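Long-range contact in protein ACDH-11, isoform b (Caenorhabditis elegans, PDB 4Y9J), which belongs to the acyl-CoA dehydrogenase family of flavoproteins and binds flavin-adenine dinucleotide in a four-chain assembly: residues R396-A410 with T442-V456. Residues are numbered along the deposited sequence; the frame is centred on the assembly and turned at random.
Sequences RLITPVLKLYAGKQA and TPIWEGTTNVLSLDV. With UCC (S-{(3S,5R,9R)-1-[(2R,3S,4R,5R)-5-(6-amino-9H-purin-9-yl)-4-hydroxy-3-(phosphonooxy)tetrahydrofuran-2-yl]-3,5,9-trihydroxy-8,8-dimethyl-3,5-dioxido-10,14-dioxo-2,4,6-trioxa-11,15-diaza-3lambda~5~,5lambda~5~-diphosphaheptadecan-17-yl} undecanethioate), chain F.
The guanidinium of R396 and the carboxylate of D455 meet edge to edge, their planes 25° apart: NH1 of R396 lies 2.9 Å from OD2 of D455, and NH2 of R396 reaches OD1 of D455 at 2.8 Å. One guanidinium face carries the adenine of UCC, with N1 of UCC 3.2 Å above its centre, so the end-on salt bridge probably holds the guanidinium flat beneath the base; R458 shares OD1 of D455. Over one face of the W445 ring lies CA3 of UCC, 3.3 Å above the plane and displaced toward the rim, with C11 of UCC at the edge. In the helical C-terminal domain of the acyl-CoA dehydrogenase fold, segments 396-410 and 449-456 run nearly antiparallel, knobs-into-holes: L404 sits among T449, L452, S453 and V456, and V456 among L397, P400, V401 and L404. K403, its chain bent at chi2 (-61°), passes L452 tightly and plants NZ in the 442-447 loop. There the carbonyls of T442, W445 and G447 and a water are four acceptors sharing three protons; K403 NZ lies 2.7 Å from W445 O, nearly along that carbonyl (165°). Within the same loop, E446 N donates to OA1 of UCC, 3.1 Å away.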
ATOM      1  N   ARG B 396     -43.140  -8.022  17.712  1.00 46.86           N
ATOM      2  CA  ARG B 396     -42.327  -9.236  17.555  1.00 46.47           C
ATOM      3  C   ARG B 396     -42.263  -9.693  16.108  1.00 44.97           C
ATOM      4  O   ARG B 396     -41.192 -10.158  15.638  1.00 45.16           O
ATOM      5  CB  ARG B 396     -42.878 -10.361  18.446  1.00 52.32           C
ATOM      6  CG  ARG B 396     -42.105 -11.676  18.283  1.00 51.91           C
ATOM      7  CD  ARG B 396     -40.671 -11.667  18.792  1.00 52.30           C
ATOM      8  NE  ARG B 396     -39.986 -12.936  18.559  1.00 52.08           N
ATOM      9  CZ  ARG B 396     -39.197 -13.210  17.503  1.00 51.39           C
ATOM     10  NH1 ARG B 396     -38.911 -12.288  16.566  1.00 49.02           N
ATOM     11  NH2 ARG B 396     -38.660 -14.428  17.406  1.00 51.02           N
ATOM     12  N   LEU B 397     -43.377  -9.496  15.404  1.00 46.68           N
ATOM     13  CA  LEU B 397     -43.502  -9.856  13.987  1.00 46.72           C
ATOM     14  C   LEU B 397     -42.752  -8.877  13.059  1.00 44.65           C
ATOM     15  O   LEU B 397     -42.033  -9.300  12.125  1.00 45.24           O
ATOM     16  CB  LEU B 397     -44.964  -9.872  13.572  1.00 46.66           C
ATOM     17  CG  LEU B 397     -45.185 -10.104  12.088  1.00 48.13           C
ATOM     18  CD1 LEU B 397     -44.642 -11.487  11.733  1.00 46.42           C
ATOM     19  CD2 LEU B 397     -46.647  -9.940  11.712  1.00 49.10           C
ATOM     20  N   ILE B 398     -42.945  -7.581  13.283  1.00 45.17           N
ATOM     21  CA  ILE B 398     -42.397  -6.557  12.400  1.00 43.93           C
ATOM     22  C   ILE B 398     -40.865  -6.490  12.335  1.00 42.60           C
ATOM     23  O   ILE B 398     -40.316  -6.153  11.319  1.00 40.85           O
ATOM     24  CB  ILE B 398     -43.013  -5.179  12.670  1.00 44.14           C
ATOM     25  CG1 ILE B 398     -42.886  -4.289  11.435  1.00 44.41           C
ATOM     26  CG2 ILE B 398     -42.363  -4.503  13.855  1.00 43.20           C
ATOM     27  CD1 ILE B 398     -43.594  -2.973  11.595  1.00 45.20           C
ATOM     28  N   THR B 399     -40.187  -6.834  13.413  1.00 39.44           N
ATOM     29  CA  THR B 399     -38.786  -6.644  13.513  1.00 40.64           C
ATOM     30  C   THR B 399     -38.058  -7.483  12.457  1.00 37.59           C
ATOM     31  O   THR B 399     -37.287  -6.922  11.634  1.00 36.20           O
ATOM     32  CB  THR B 399     -38.333  -6.933  14.957  1.00 39.60           C
ATOM     33  OG1 THR B 399     -38.799  -5.871  15.761  1.00 42.58           O
ATOM     34  CG2 THR B 399     -36.861  -6.886  15.025  1.00 43.04           C
ATOM     35  N   PRO B 400     -38.357  -8.808  12.384  1.00 36.94           N
ATOM     36  CA  PRO B 400     -37.648  -9.554  11.329  1.00 36.45           C
ATOM     37  C   PRO B 400     -38.145  -9.255   9.907  1.00 36.02           C
ATOM     38  O   PRO B 400     -37.331  -9.288   8.964  1.00 33.70           O
ATOM     39  CB  PRO B 400     -37.931 -11.012  11.691  1.00 38.92           C
ATOM     40  CG  PRO B 400     -39.225 -10.978  12.510  1.00 41.56           C
ATOM     41  CD  PRO B 400     -39.052  -9.718  13.310  1.00 39.62           C
ATOM     42  N   VAL B 401     -39.446  -8.979   9.775  1.00 36.69           N
ATOM     43  CA  VAL B 401     -40.062  -8.679   8.477  1.00 38.71           C
ATOM     44  C   VAL B 401     -39.409  -7.404   7.922  1.00 38.26           C
ATOM     45  O   VAL B 401     -38.936  -7.373   6.789  1.00 36.98           O
ATOM     46  CB  VAL B 401     -41.584  -8.534   8.586  1.00 38.66           C
ATOM     47  CG1 VAL B 401     -42.165  -8.046   7.275  1.00 39.56           C
ATOM     48  CG2 VAL B 401     -42.223  -9.840   9.013  1.00 39.40           C
ATOM     49  N   LEU B 402     -39.346  -6.367   8.750  1.00 37.62           N
ATOM     50  CA  LEU B 402     -38.670  -5.117   8.364  1.00 36.34           C
ATOM     51  C   LEU B 402     -37.209  -5.263   7.952  1.00 34.86           C
ATOM     52  O   LEU B 402     -36.790  -4.828   6.862  1.00 32.92           O
ATOM     53  CB  LEU B 402     -38.779  -4.116   9.480  1.00 38.01           C
ATOM     54  CG  LEU B 402     -38.003  -2.831   9.359  1.00 36.59           C
ATOM     55  CD1 LEU B 402     -38.493  -1.981   8.213  1.00 37.32           C
ATOM     56  CD2 LEU B 402     -38.078  -2.027  10.648  1.00 38.07           C
ATOM     57  N   LYS B 403     -36.445  -5.905   8.825  1.00 34.00           N
ATOM     58  CA  LYS B 403     -35.059  -6.138   8.543  1.00 35.36           C
ATOM     59  C   LYS B 403     -34.891  -6.884   7.222  1.00 32.34           C
ATOM     60  O   LYS B 403     -34.085  -6.470   6.352  1.00 30.26           O
ATOM     61  CB  LYS B 403     -34.393  -6.894   9.712  1.00 34.17           C
ATOM     62  CG  LYS B 403     -32.857  -6.949   9.766  1.00 30.58           C
ATOM     63  CD  LYS B 403     -32.162  -7.622   8.603  1.00 31.84           C
ATOM     64  CE  LYS B 403     -30.789  -8.137   8.986  1.00 29.77           C
ATOM     65  NZ  LYS B 403     -30.011  -8.695   7.875  1.00 28.45           N
ATOM     66  N   LEU B 404     -35.550  -8.010   7.072  1.00 32.32           N
ATOM     67  CA  LEU B 404     -35.282  -8.832   5.905  1.00 30.89           C
ATOM     68  C   LEU B 404     -35.790  -8.157   4.646  1.00 31.16           C
ATOM     69  O   LEU B 404     -35.185  -8.279   3.566  1.00 32.86           O
ATOM     70  CB  LEU B 404     -35.841 -10.235   6.054  1.00 33.22           C
ATOM     71  CG  LEU B 404     -37.341 -10.452   6.069  1.00 34.24           C
ATOM     72  CD1 LEU B 404     -37.881 -10.664   4.650  1.00 36.98           C
ATOM     73  CD2 LEU B 404     -37.725 -11.636   6.961  1.00 35.23           C
ATOM     74  N   TYR B 405     -36.875  -7.427   4.734  1.00 32.83           N
ATOM     75  CA  TYR B 405     -37.448  -6.830   3.531  1.00 32.11           C
ATOM     76  C   TYR B 405     -36.619  -5.614   3.042  1.00 31.61           C
ATOM     77  O   TYR B 405     -36.220  -5.563   1.841  1.00 30.90           O
ATOM     78  CB  TYR B 405     -38.937  -6.480   3.717  1.00 35.73           C
ATOM     79  CG  TYR B 405     -39.616  -6.171   2.355  1.00 35.88           C
ATOM     80  CD1 TYR B 405     -39.871  -7.188   1.463  1.00 37.00           C
ATOM     81  CD2 TYR B 405     -39.934  -4.886   1.986  1.00 36.40           C
ATOM     82  CE1 TYR B 405     -40.476  -6.938   0.248  1.00 39.14           C
ATOM     83  CE2 TYR B 405     -40.529  -4.608   0.793  1.00 39.66           C
ATOM     84  CZ  TYR B 405     -40.822  -5.650  -0.076  1.00 39.74           C
ATOM     85  OH  TYR B 405     -41.379  -5.425  -1.307  1.00 42.24           O
ATOM     86  N   ALA B 406     -36.349  -4.647   3.933  1.00 32.75           N
ATOM     87  CA  ALA B 406     -35.519  -3.509   3.564  1.00 32.40           C
ATOM     88  C   ALA B 406     -34.125  -3.987   3.132  1.00 31.19           C
ATOM     89  O   ALA B 406     -33.500  -3.427   2.219  1.00 31.86           O
ATOM     90  CB  ALA B 406     -35.387  -2.497   4.720  1.00 34.20           C
ATOM     91  N   GLY B 407     -33.669  -5.046   3.798  1.00 30.34           N
ATOM     92  CA  GLY B 407     -32.420  -5.685   3.516  1.00 31.34           C
ATOM     93  C   GLY B 407     -32.278  -6.137   2.097  1.00 30.12           C
ATOM     94  O   GLY B 407     -31.237  -5.993   1.463  1.00 26.22           O
ATOM     95  N   LYS B 408     -33.355  -6.718   1.603  1.00 28.48           N
ATOM     96  CA  LYS B 408     -33.357  -7.310   0.299  1.00 28.34           C
ATOM     97  C   LYS B 408     -33.688  -6.252  -0.757  1.00 29.99           C
ATOM     98  O   LYS B 408     -33.286  -6.385  -1.900  1.00 29.72           O
ATOM     99  CB  LYS B 408     -34.305  -8.489   0.283  1.00 31.17           C
ATOM    100  CG  LYS B 408     -34.383  -9.282  -0.988  1.00 31.65           C
ATOM    101  CD  LYS B 408     -33.029  -9.661  -1.569  1.00 29.67           C
ATOM    102  CE  LYS B 408     -32.211 -10.507  -0.595  1.00 32.66           C
ATOM    103  NZ  LYS B 408     -30.891 -10.868  -1.053  1.00 31.46           N
ATOM    104  N   GLN B 409     -34.417  -5.207  -0.404  1.00 28.89           N
ATOM    105  CA  GLN B 409     -34.570  -4.047  -1.287  1.00 29.12           C
ATOM    106  C   GLN B 409     -33.252  -3.284  -1.597  1.00 30.33           C
ATOM    107  O   GLN B 409     -33.126  -2.736  -2.666  1.00 30.11           O
ATOM    108  CB  GLN B 409     -35.530  -3.033  -0.717  1.00 31.15           C
ATOM    109  CG  GLN B 409     -36.975  -3.427  -0.696  1.00 32.49           C
ATOM    110  CD  GLN B 409     -37.773  -2.330  -0.055  1.00 36.21           C
ATOM    111  OE1 GLN B 409     -37.524  -1.987   1.100  1.00 35.79           O
ATOM    112  NE2 GLN B 409     -38.708  -1.770  -0.785  1.00 37.40           N
ATOM    113  N   ALA B 410     -32.318  -3.272  -0.664  1.00 27.24           N
ATOM    114  CA  ALA B 410     -31.251  -2.264  -0.621  1.00 27.58           C
ATOM    115  C   ALA B 410     -30.242  -2.402  -1.789  1.00 26.77           C
ATOM    116  O   ALA B 410     -29.986  -1.424  -2.458  1.00 28.29           O
ATOM    117  CB  ALA B 410     -30.492  -2.319   0.695  1.00 27.32           C
ATOM    118  N   THR B 442     -26.121  -5.393   4.567  1.00 24.88           N
ATOM    119  CA  THR B 442     -27.408  -5.315   5.294  1.00 26.80           C
ATOM    120  C   THR B 442     -28.320  -6.568   5.137  1.00 30.89           C
ATOM    121  O   THR B 442     -28.980  -6.897   6.092  1.00 29.73           O
ATOM    122  CB  THR B 442     -28.171  -4.001   5.094  1.00 26.75           C
ATOM    123  OG1 THR B 442     -28.675  -3.837   3.756  1.00 28.11           O
ATOM    124  CG2 THR B 442     -27.354  -2.810   5.444  1.00 26.19           C
ATOM    125  N   PRO B 443     -28.330  -7.250   3.985  1.00 26.14           N
ATOM    126  CA  PRO B 443     -29.084  -8.524   3.963  1.00 28.37           C
ATOM    127  C   PRO B 443     -28.359  -9.708   4.514  1.00 26.94           C
ATOM    128  O   PRO B 443     -28.979 -10.799   4.546  1.00 29.83           O
ATOM    129  CB  PRO B 443     -29.354  -8.734   2.452  1.00 28.32           C
ATOM    130  CG  PRO B 443     -28.121  -8.106   1.844  1.00 27.70           C
ATOM    131  CD  PRO B 443     -27.944  -6.852   2.600  1.00 27.75           C
ATOM    132  N   ILE B 444     -27.106  -9.533   4.988  1.00 28.14           N
ATOM    133  CA  ILE B 444     -26.260 -10.667   5.400  1.00 28.07           C
ATOM    134  C   ILE B 444     -26.139 -10.776   6.920  1.00 28.24           C
ATOM    135  O   ILE B 444     -26.484 -11.830   7.542  1.00 30.69           O
ATOM    136  CB  ILE B 444     -24.899 -10.633   4.705  1.00 29.24           C
ATOM    137  CG1 ILE B 444     -25.082 -10.801   3.180  1.00 29.36           C
ATOM    138  CG2 ILE B 444     -24.009 -11.763   5.229  1.00 31.15           C
ATOM    139  CD1 ILE B 444     -23.792 -10.592   2.376  1.00 29.74           C
ATOM    140  N   TRP B 445     -25.677  -9.717   7.535  1.00 28.50           N
ATOM    141  CA  TRP B 445     -25.460  -9.788   8.963  1.00 29.54           C
ATOM    142  C   TRP B 445     -26.714  -9.549   9.775  1.00 30.66           C
ATOM    143  O   TRP B 445     -27.701  -9.082   9.252  1.00 31.05           O
ATOM    144  CB  TRP B 445     -24.302  -8.876   9.395  1.00 27.50           C
ATOM    145  CG  TRP B 445     -24.450  -7.376   9.307  1.00 28.03           C
ATOM    146  CD1 TRP B 445     -25.579  -6.617   9.037  1.00 26.41           C
ATOM    147  CD2 TRP B 445     -23.406  -6.457   9.579  1.00 27.72           C
ATOM    148  NE1 TRP B 445     -25.257  -5.321   9.044  1.00 29.89           N
ATOM    149  CE2 TRP B 445     -23.942  -5.175   9.432  1.00 28.23           C
ATOM    150  CE3 TRP B 445     -22.037  -6.613   9.958  1.00 28.51           C
ATOM    151  CZ2 TRP B 445     -23.155  -4.008   9.625  1.00 28.47           C
ATOM    152  CZ3 TRP B 445     -21.271  -5.472  10.153  1.00 28.80           C
ATOM    153  CH2 TRP B 445     -21.823  -4.188   9.933  1.00 29.66           C
ATOM    154  N   GLU B 446     -26.641  -9.949  11.049  1.00 30.76           N
ATOM    155  CA  GLU B 446     -27.783  -9.989  11.954  1.00 30.70           C
ATOM    156  C   GLU B 446     -28.929 -10.813  11.336  1.00 33.04           C
ATOM    157  O   GLU B 446     -30.088 -10.560  11.633  1.00 32.67           O
ATOM    158  CB  GLU B 446     -28.289  -8.589  12.312  1.00 32.98           C
ATOM    159  CG  GLU B 446     -27.229  -7.734  13.058  1.00 37.96           C
ATOM    160  CD  GLU B 446     -26.883  -8.182  14.511  1.00 41.77           C
ATOM    161  OE1 GLU B 446     -27.433  -9.164  15.056  1.00 40.25           O
ATOM    162  OE2 GLU B 446     -26.012  -7.497  15.119  1.00 42.22           O
ATOM    163  N   GLY B 447     -28.546 -11.835  10.576  1.00 30.94           N
ATOM    164  CA  GLY B 447     -29.492 -12.802  10.029  1.00 32.38           C
ATOM    165  C   GLY B 447     -29.685 -12.614   8.537  1.00 32.10           C
ATOM    166  O   GLY B 447     -30.072 -11.543   8.097  1.00 29.97           O
ATOM    167  N   THR B 448     -29.463 -13.645   7.747  1.00 30.91           N
ATOM    168  CA  THR B 448     -29.718 -13.509   6.307  1.00 31.68           C
ATOM    169  C   THR B 448     -31.208 -13.410   6.040  1.00 31.35           C
ATOM    170  O   THR B 448     -32.080 -13.700   6.916  1.00 31.45           O
ATOM    171  CB  THR B 448     -29.117 -14.675   5.516  1.00 32.11           C
ATOM    172  OG1 THR B 448     -29.913 -15.847   5.718  1.00 32.35           O
ATOM    173  CG2 THR B 448     -27.677 -14.904   5.910  1.00 34.04           C
ATOM    174  N   THR B 449     -31.548 -13.048   4.815  1.00 29.75           N
ATOM    175  CA  THR B 449     -32.946 -12.943   4.376  1.00 29.96           C
ATOM    176  C   THR B 449     -33.778 -14.187   4.712  1.00 32.78           C
ATOM    177  O   THR B 449     -34.829 -14.090   5.356  1.00 29.78           O
ATOM    178  CB  THR B 449     -33.056 -12.663   2.845  1.00 29.70           C
ATOM    179  OG1 THR B 449     -32.138 -11.617   2.493  1.00 28.85           O
ATOM    180  CG2 THR B 449     -34.475 -12.247   2.545  1.00 33.32           C
ATOM    181  N   ASN B 450     -33.221 -15.349   4.376  1.00 30.72           N
ATOM    182  CA  ASN B 450     -33.926 -16.581   4.632  1.00 33.18           C
ATOM    183  C   ASN B 450     -34.018 -16.963   6.123  1.00 32.98           C
ATOM    184  O   ASN B 450     -35.013 -17.536   6.591  1.00 32.32           O
ATOM    185  CB  ASN B 450     -33.327 -17.691   3.769  1.00 32.04           C
ATOM    186  CG  ASN B 450     -33.747 -17.545   2.286  1.00 34.52           C
ATOM    187  OD1 ASN B 450     -34.548 -16.685   1.941  1.00 32.30           O
ATOM    188  ND2 ASN B 450     -33.187 -18.372   1.420  1.00 35.23           N
ATOM    189  N   VAL B 451     -32.951 -16.713   6.829  1.00 32.84           N
ATOM    190  CA  VAL B 451     -32.883 -17.078   8.237  1.00 34.21           C
ATOM    191  C   VAL B 451     -33.894 -16.242   8.979  1.00 33.94           C
ATOM    192  O   VAL B 451     -34.562 -16.742   9.862  1.00 36.08           O
ATOM    193  CB  VAL B 451     -31.433 -16.922   8.775  1.00 33.82           C
ATOM    194  CG1 VAL B 451     -31.356 -16.881  10.306  1.00 35.44           C
ATOM    195  CG2 VAL B 451     -30.539 -18.025   8.196  1.00 34.93           C
ATOM    196  N   LEU B 452     -34.015 -14.969   8.633  1.00 34.39           N
ATOM    197  CA  LEU B 452     -35.058 -14.138   9.240  1.00 34.81           C
ATOM    198  C   LEU B 452     -36.456 -14.506   8.784  1.00 35.59           C
ATOM    199  O   LEU B 452     -37.457 -14.320   9.543  1.00 35.16           O
ATOM    200  CB  LEU B 452     -34.791 -12.654   9.046  1.00 32.85           C
ATOM    201  CG  LEU B 452     -33.543 -12.149   9.787  1.00 35.25           C
ATOM    202  CD1 LEU B 452     -33.423 -10.641   9.637  1.00 37.37           C
ATOM    203  CD2 LEU B 452     -33.520 -12.499  11.258  1.00 37.22           C
ATOM    204  N   SER B 453     -36.592 -14.972   7.553  1.00 33.78           N
ATOM    205  CA  SER B 453     -37.898 -15.488   7.104  1.00 35.78           C
ATOM    206  C   SER B 453     -38.327 -16.693   7.958  1.00 38.13           C
ATOM    207  O   SER B 453     -39.503 -16.848   8.254  1.00 38.51           O
ATOM    208  CB  SER B 453     -37.879 -15.835   5.608  1.00 36.59           C
ATOM    209  OG  SER B 453     -37.664 -14.701   4.773  1.00 36.37           O
ATOM    210  N   LEU B 454     -37.360 -17.501   8.393  1.00 36.44           N
ATOM    211  CA  LEU B 454     -37.624 -18.575   9.301  1.00 37.93           C
ATOM    212  C   LEU B 454     -38.004 -18.071  10.709  1.00 40.61           C
ATOM    213  O   LEU B 454     -38.818 -18.723  11.375  1.00 43.27           O
ATOM    214  CB  LEU B 454     -36.435 -19.488   9.381  1.00 39.01           C
ATOM    215  CG  LEU B 454     -36.213 -20.283   8.110  1.00 38.46           C
ATOM    216  CD1 LEU B 454     -34.982 -21.119   8.278  1.00 40.31           C
ATOM    217  CD2 LEU B 454     -37.360 -21.197   7.814  1.00 41.49           C
ATOM    218  N   ASP B 455     -37.475 -16.928  11.123  1.00 38.03           N
ATOM    219  CA  ASP B 455     -37.835 -16.303  12.403  1.00 41.04           C
ATOM    220  C   ASP B 455     -39.252 -15.828  12.313  1.00 42.49           C
ATOM    221  O   ASP B 455     -40.014 -15.934  13.294  1.00 42.49           O
ATOM    222  CB  ASP B 455     -36.915 -15.143  12.777  1.00 40.77           C
ATOM    223  CG  ASP B 455     -37.241 -14.543  14.169  1.00 44.57           C
ATOM    224  OD1 ASP B 455     -37.293 -15.328  15.151  1.00 45.99           O
ATOM    225  OD2 ASP B 455     -37.454 -13.299  14.317  1.00 45.22           O
ATOM    226  N   VAL B 456     -39.651 -15.314  11.152  1.00 40.11           N
ATOM    227  CA  VAL B 456     -41.054 -14.966  11.006  1.00 41.71           C
ATOM    228  C   VAL B 456     -41.949 -16.199  11.305  1.00 44.43           C
ATOM    229  O   VAL B 456     -43.041 -16.110  11.960  1.00 44.47           O
ATOM    230  CB  VAL B 456     -41.332 -14.379   9.609  1.00 41.32           C
ATOM    231  CG1 VAL B 456     -42.822 -14.214   9.413  1.00 46.88           C
ATOM    232  CG2 VAL B 456     -40.658 -13.038   9.440  1.00 40.71           C
TER
HETATM  233  OA1 UCC F 702     -23.984 -10.064  12.612  1.00 45.76           O
HETATM  234  CA1 UCC F 702     -23.696  -9.563  13.767  1.00 48.78           C
HETATM  235  CA2 UCC F 702     -23.123  -8.179  14.094  1.00 47.78           C
HETATM  236  CA3 UCC F 702     -23.170  -7.093  13.065  1.00 52.51           C
HETATM  237  CA4 UCC F 702     -23.553  -5.711  13.693  1.00 53.68           C
HETATM  238  CA5 UCC F 702     -24.944  -5.294  13.198  1.00 50.35           C
HETATM  239  CA6 UCC F 702     -24.989  -3.848  12.847  1.00 48.77           C
HETATM  240  CA7 UCC F 702     -26.365  -3.428  12.357  1.00 47.43           C
HETATM  241  CA8 UCC F 702     -26.104  -1.977  12.295  1.00 49.55           C
HETATM  242  CA9 UCC F 702     -26.492  -1.209  11.150  1.00 52.31           C
HETATM  243  C10 UCC F 702     -25.371  -0.652  10.394  1.00 54.84           C
HETATM  244  C11 UCC F 702     -25.539  -1.345   9.050  1.00 57.20           C
HETATM  245  S   UCC F 702     -23.842 -10.356  15.232  1.00 46.45           S
HETATM  246  CP1 UCC F 702     -24.452 -12.057  14.924  1.00 49.37           C
HETATM  247  CP2 UCC F 702     -25.807 -12.144  14.292  1.00 48.53           C
HETATM  248  NP1 UCC F 702     -26.362 -13.513  14.332  1.00 48.66           N
HETATM  249  CP3 UCC F 702     -27.664 -13.654  14.072  1.00 47.18           C
HETATM  250  OP1 UCC F 702     -28.398 -12.744  13.685  1.00 43.37           O
HETATM  251  CP4 UCC F 702     -28.267 -15.017  14.345  1.00 47.30           C
HETATM  252  CP5 UCC F 702     -29.029 -15.490  13.098  1.00 47.06           C
HETATM  253  NP2 UCC F 702     -29.707 -16.696  13.555  1.00 47.68           N
HETATM  254  CP6 UCC F 702     -30.869 -16.708  14.205  1.00 48.76           C
HETATM  255  OP2 UCC F 702     -31.549 -15.707  14.391  1.00 50.21           O
HETATM  256  CP8 UCC F 702     -31.359 -18.088  14.596  1.00 48.73           C
HETATM  257  OP3 UCC F 702     -32.779 -18.188  14.269  1.00 47.48           O
HETATM  258  CPB UCC F 702     -31.346 -18.415  16.070  1.00 52.98           C
HETATM  259  CP7 UCC F 702     -31.833 -17.362  17.076  1.00 51.17           C
HETATM  260  CP9 UCC F 702     -29.816 -18.136  16.406  1.00 49.45           C
HETATM  261  CPA UCC F 702     -31.260 -19.925  16.387  1.00 52.75           C
HETATM  262  O7  UCC F 702     -31.189 -20.116  17.822  1.00 54.11           O
HETATM  263  P2  UCC F 702     -31.612 -21.539  18.471  1.00 53.12           P
HETATM  264  O21 UCC F 702     -31.391 -21.512  19.975  1.00 56.52           O
HETATM  265  O22 UCC F 702     -31.051 -22.619  17.535  1.00 49.94           O
HETATM  266  O6  UCC F 702     -33.202 -21.521  18.122  1.00 52.88           O
HETATM  267  P1  UCC F 702     -34.443 -21.522  19.120  1.00 58.34           P
HETATM  268  O11 UCC F 702     -34.480 -22.749  20.019  1.00 58.05           O
HETATM  269  O12 UCC F 702     -35.595 -21.250  18.201  1.00 54.95           O
HETATM  270  O5' UCC F 702     -34.095 -20.155  20.010  1.00 57.41           O
HETATM  271  C5' UCC F 702     -33.878 -20.255  21.439  1.00 58.17           C
HETATM  272  C4' UCC F 702     -34.781 -19.282  22.222  1.00 58.34           C
HETATM  273  C3' UCC F 702     -36.258 -19.577  21.981  1.00 58.54           C
HETATM  274  O3' UCC F 702     -36.897 -19.207  23.177  1.00 61.18           O
HETATM  275  P3  UCC F 702     -37.634 -20.256  24.100  1.00 65.39           P
HETATM  276  O33 UCC F 702     -38.043 -19.404  25.281  1.00 61.86           O
HETATM  277  O32 UCC F 702     -36.544 -21.202  24.545  1.00 64.77           O
HETATM  278  O31 UCC F 702     -38.759 -20.826  23.199  1.00 65.76           O
HETATM  279  C2' UCC F 702     -36.702 -18.633  20.871  1.00 56.60           C
HETATM  280  O2' UCC F 702     -38.051 -18.180  20.958  1.00 55.96           O
HETATM  281  O4' UCC F 702     -34.560 -17.933  21.759  1.00 55.50           O
HETATM  282  C1' UCC F 702     -35.782 -17.454  21.211  1.00 57.70           C
HETATM  283  N9  UCC F 702     -35.514 -16.516  20.111  1.00 55.89           N
HETATM  284  C4  UCC F 702     -36.034 -15.294  20.086  1.00 54.64           C
HETATM  285  N3  UCC F 702     -36.791 -14.548  20.927  1.00 52.38           N
HETATM  286  C8  UCC F 702     -34.801 -16.767  18.988  1.00 55.36           C
HETATM  287  N7  UCC F 702     -34.810 -15.663  18.218  1.00 55.90           N
HETATM  288  C5  UCC F 702     -35.544 -14.712  18.839  1.00 53.88           C
HETATM  289  C6  UCC F 702     -35.907 -13.291  18.588  1.00 55.36           C
HETATM  290  N6  UCC F 702     -35.481 -12.692  17.448  1.00 55.29           N
HETATM  291  N1  UCC F 702     -36.728 -12.667  19.493  1.00 54.55           N
HETATM  292  C2  UCC F 702     -37.145 -13.289  20.615  1.00 53.38           C
HETATM  293  O   HOH W   1     -31.834 -10.147   6.273  1.00 32.04           O
HETATM  294  O   HOH W   2     -32.513  -9.145   3.781  1.00 28.58           O